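Local coordinates for SusD-like carbohydrate binding protein BF1063 (Bacteroides fragilis NCTC 9343, PDB 3I4G) that probably binds carbohydrate at the cell surface as a SusD-type outer-membrane lipoprotein, at residues G265-A270 against T370-V375; A273-W278 against A328-T333. One frame throughout, in Å; residues are numbered along the deposited sequence.

Contact 1. Residues G265-A270 against T370-V375; sequences GLPQHA and TPINDV
The first turn of the short helix 266-270 meets a loop of the SusD-family fold here: P267 and Q268 receive V375, at the end of the irregular segment 370-375 that runs between strands 360-362 and 380-386. G265 sits at the N-cap position, and its carbonyl is already taken by H269 N within the helix. Q268 N, in contrast, lies in the first turn, where an amide has no carbonyl one turn back to bind. The loop supplies one, with Q268 N to V375 O at 3.0 Å. The bond is bent, 139° at the hydrogen, and the amide approaches from above the carbonyl plane of V375. V375 O also lies against the proline ring, 3.6 Å from both P267 CB and P267 CD, while the CB of Q268 closes in on it as well.

Around this bond the packing is apolar. P267 CB faces V375 CB at 3.9 Å, and I372 adds the tip of its side chain, CD1, to the same proline carbon at 4.2 Å. With CG1 of I372 anti to the carbonyl carbon (chi1 -63°) and the chain extended beyond it (chi2 170°), CD1 reaches out to the helix.

The amide of Q268 is held from outside the two segments, since OE1 accepts from Q376 NE2, the side chain of the residue right after V375. Bent at chi2, the glutamine chain crosses the valine at a slant, and Q268 OE1 comes to 3.7 Å from V375 CG2.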
# COMPACT_ATOMS: atom_id res chain seq x y z
N GLY A 265 6.43 -4.24 14.20
CA GLY A 265 6.96 -3.06 14.85
C GLY A 265 6.29 -1.77 14.40
O GLY A 265 6.76 -0.68 14.78
N LEU A 266 5.23 -1.85 13.61
CA LEU A 266 4.56 -0.66 13.12
C LEU A 266 4.14 0.26 14.27
O LEU A 266 4.30 1.47 14.16
CB LEU A 266 3.35 -1.00 12.22
CG LEU A 266 2.59 0.19 11.67
CD1 LEU A 266 3.48 1.11 10.79
CD2 LEU A 266 1.37 -0.32 10.90
N PRO A 267 3.59 -0.26 15.39
CA PRO A 267 3.25 0.67 16.48
C PRO A 267 4.44 1.47 17.02
O PRO A 267 4.34 2.68 17.22
CB PRO A 267 2.65 -0.26 17.54
CG PRO A 267 2.15 -1.44 16.74
CD PRO A 267 3.22 -1.65 15.73
N GLN A 268 5.57 0.80 17.27
CA GLN A 268 6.73 1.54 17.73
C GLN A 268 7.08 2.64 16.75
O GLN A 268 7.48 3.76 17.14
CB GLN A 268 7.91 0.57 17.85
CG GLN A 268 9.24 1.26 18.20
CD GLN A 268 9.26 1.82 19.59
OE1 GLN A 268 9.64 1.11 20.53
NE2 GLN A 268 8.78 3.05 19.76
N HIS A 269 6.99 2.34 15.47
CA HIS A 269 7.38 3.30 14.48
C HIS A 269 6.39 4.40 14.22
O HIS A 269 6.82 5.53 13.96
CB HIS A 269 7.69 2.63 13.11
CG HIS A 269 9.13 2.73 12.74
ND1 HIS A 269 9.84 1.69 12.18
CD2 HIS A 269 9.99 3.78 12.82
CE1 HIS A 269 11.09 2.09 11.98
NE2 HIS A 269 11.20 3.35 12.36
N ALA A 270 5.10 4.10 14.29
CA ALA A 270 4.08 5.03 13.78
C ALA A 270 3.09 5.59 14.79
O ALA A 270 2.29 6.44 14.42
CB ALA A 270 3.32 4.40 12.62
N THR A 370 -7.73 -1.99 22.40
CA THR A 370 -7.06 -3.21 22.84
C THR A 370 -5.61 -2.91 23.22
O THR A 370 -4.86 -2.36 22.41
CB THR A 370 -7.12 -4.25 21.73
OG1 THR A 370 -8.48 -4.46 21.36
CG2 THR A 370 -6.55 -5.57 22.20
N PRO A 371 -5.18 -3.24 24.43
CA PRO A 371 -3.79 -2.98 24.79
C PRO A 371 -2.79 -3.67 23.87
O PRO A 371 -3.11 -4.71 23.27
CB PRO A 371 -3.66 -3.57 26.21
CG PRO A 371 -5.08 -3.54 26.71
CD PRO A 371 -5.94 -3.80 25.57
N ILE A 372 -1.62 -3.08 23.77
CA ILE A 372 -0.50 -3.65 23.02
C ILE A 372 0.55 -3.98 24.04
O ILE A 372 1.07 -3.08 24.70
CB ILE A 372 0.06 -2.65 22.00
CG1 ILE A 372 -1.00 -2.29 20.94
CG2 ILE A 372 1.29 -3.25 21.31
CD1 ILE A 372 -0.62 -1.09 19.98
N ASN A 373 0.90 -5.25 24.17
CA ASN A 373 1.87 -5.60 25.18
C ASN A 373 3.27 -5.08 24.86
O ASN A 373 4.00 -4.65 25.75
CB ASN A 373 1.90 -7.13 25.36
CG ASN A 373 2.75 -7.55 26.54
OD1 ASN A 373 2.54 -7.12 27.66
ND2 ASN A 373 3.75 -8.38 26.26
N ASP A 374 3.65 -5.14 23.58
CA ASP A 374 4.98 -4.70 23.15
C ASP A 374 4.82 -4.01 21.80
O ASP A 374 4.58 -4.67 20.78
CB ASP A 374 5.94 -5.89 23.05
CG ASP A 374 7.35 -5.50 22.71
OD1 ASP A 374 7.61 -4.34 22.37
OD2 ASP A 374 8.24 -6.39 22.79
N VAL A 375 5.01 -2.69 21.80
CA VAL A 375 4.87 -1.92 20.56
C VAL A 375 5.91 -2.30 19.50
O VAL A 375 5.70 -1.97 18.32
CB VAL A 375 4.88 -0.40 20.78
CG1 VAL A 375 3.63 -0.01 21.58
CG2 VAL A 375 6.18 0.10 21.43

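Contact 2. Residues A273-W278 against A328-T333; sequences AKDGGW and AIFMGT
Charge and hydrogen bonding centre on the ammonium group of K274, over one face of the turn from F330 to T333. F330 O and T333 OG1 each accept from K274 NZ at 2.7 Å; T333 O is a longer third acceptor. The bend at chi4 (60°) turns the ammonium group from an otherwise extended chain toward these oxygens. Within its own segment NZ also forms a salt bridge with D275 OD2, met on the syn side at 2.8 Å, so at least one N-H is shared.

Water bridges the other carboxylate oxygen to the turn: one molecule donates to D275 OD1 and M331 O and accepts from T333 OG1.

Packing completes the join. D275 OD2 lies in the plane of the F330 ring at its edge, 3.4 Å from CD2, probably favourable electrostatically, with the carboxylate and ring planes 64° apart; Y324 stacks on the same ring. The selenium of selenomethionine M331 rests 3.7 Å from D275 CG.

F330 and T333 pair through both backbone bonds, and the lysine reaches each of their carbonyls from the face opposite the pairing amide. This is a 2:2 beta hairpin, whose two-residue loop M331-G332 forms a type I' turn between strands 329-330 and 333-334.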
# COMPACT_ATOMS: atom_id res chain seq x y z
N ALA A 273 4.41 10.01 20.38
CA ALA A 273 5.14 9.88 21.64
C ALA A 273 4.26 9.56 22.83
O ALA A 273 4.67 8.80 23.69
CB ALA A 273 5.94 11.16 21.90
N LYS A 274 3.07 10.13 22.90
CA LYS A 274 2.19 9.89 24.06
C LYS A 274 1.81 8.43 24.19
O LYS A 274 1.44 7.97 25.28
CB LYS A 274 0.93 10.76 23.99
CG LYS A 274 -0.12 10.30 22.98
CD LYS A 274 -1.27 11.32 22.85
CE LYS A 274 -2.37 10.81 21.99
NZ LYS A 274 -3.02 9.54 22.51
N ASP A 275 1.87 7.68 23.08
CA ASP A 275 1.56 6.27 23.07
C ASP A 275 2.80 5.39 22.83
O ASP A 275 2.69 4.22 22.49
CB ASP A 275 0.47 6.00 22.03
CG ASP A 275 -0.82 6.66 22.42
OD1 ASP A 275 -1.27 6.37 23.55
OD2 ASP A 275 -1.35 7.47 21.63
N GLY A 276 3.97 5.98 23.04
CA GLY A 276 5.22 5.20 22.98
C GLY A 276 5.89 5.08 21.64
O GLY A 276 6.85 4.33 21.52
N GLY A 277 5.43 5.84 20.64
CA GLY A 277 5.96 5.67 19.29
C GLY A 277 6.83 6.79 18.79
O GLY A 277 6.96 7.83 19.43
N TRP A 278 7.40 6.59 17.60
CA TRP A 278 8.38 7.49 17.00
C TRP A 278 7.83 8.42 15.91
O TRP A 278 8.59 9.18 15.30
CB TRP A 278 9.56 6.67 16.47
CG TRP A 278 10.29 5.87 17.52
CD1 TRP A 278 10.40 6.17 18.85
CD2 TRP A 278 11.06 4.69 17.30
NE1 TRP A 278 11.18 5.22 19.48
CE2 TRP A 278 11.59 4.30 18.56
CE3 TRP A 278 11.31 3.91 16.18
CZ2 TRP A 278 12.40 3.16 18.70
CZ3 TRP A 278 12.12 2.78 16.33
CH2 TRP A 278 12.61 2.41 17.57
N ALA A 328 -7.62 15.75 18.46
CA ALA A 328 -8.31 14.48 18.31
C ALA A 328 -7.99 13.55 19.45
O ALA A 328 -6.93 13.68 20.06
CB ALA A 328 -7.92 13.82 16.95
N ILE A 329 -8.90 12.63 19.74
CA ILE A 329 -8.68 11.57 20.70
C ILE A 329 -8.18 10.34 19.96
O ILE A 329 -8.73 9.93 18.96
CB ILE A 329 -9.98 11.25 21.46
CG1 ILE A 329 -10.44 12.48 22.24
CG2 ILE A 329 -9.75 10.05 22.42
CD1 ILE A 329 -9.55 12.94 23.36
N PHE A 330 -7.12 9.75 20.50
CA PHE A 330 -6.51 8.52 19.97
C PHE A 330 -6.05 7.69 21.14
O PHE A 330 -5.32 8.17 22.01
CB PHE A 330 -5.34 8.86 19.04
CG PHE A 330 -4.68 7.65 18.47
CD1 PHE A 330 -5.20 6.94 17.41
CD2 PHE A 330 -3.51 7.19 19.04
CE1 PHE A 330 -4.56 5.80 16.93
CE2 PHE A 330 -2.87 6.06 18.53
CZ PHE A 330 -3.39 5.38 17.48
N MSE A 331 -6.46 6.43 21.17
CA MSE A 331 -6.14 5.56 22.31
C MSE A 331 -6.56 6.21 23.64
O MSE A 331 -5.86 6.11 24.67
CB MSE A 331 -4.66 5.13 22.32
CG MSE A 331 -4.36 4.16 21.25
SE MSE A 331 -2.51 3.53 21.34
CE MSE A 331 -2.67 2.21 20.02
N GLY A 332 -7.70 6.89 23.61
CA GLY A 332 -8.29 7.40 24.83
C GLY A 332 -7.74 8.71 25.36
O GLY A 332 -8.20 9.17 26.40
N THR A 333 -6.73 9.27 24.72
CA THR A 333 -6.15 10.52 25.19
C THR A 333 -5.95 11.45 24.00
O THR A 333 -5.86 11.02 22.85
CB THR A 333 -4.82 10.31 25.97
OG1 THR A 333 -3.82 9.72 25.12
CG2 THR A 333 -5.06 9.40 27.21
O HOH W 1 -3.30 7.10 25.08

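How the contacts relate
Contacts 1 and 2 lie on the same side of the chain's centre, their own centres about 11 Å apart, within the SusD family region. Along the chain the order is 265-270, 273-278, 328-333, 370-375, so contact 2 falls wholly between the two halves of contact 1. Helix 266-270 leads almost directly into the loop 273-278, and the two are tied again by a probable backbone hydrogen bond from W278 N to Q268 O and by the edge-to-face rings of H269 and W278. The partners touch as well, I372 CD1 packing on M331 CE. Helix, loop, hairpin and 370-375 thus form one continuous patch that brings together parts far apart in sequence.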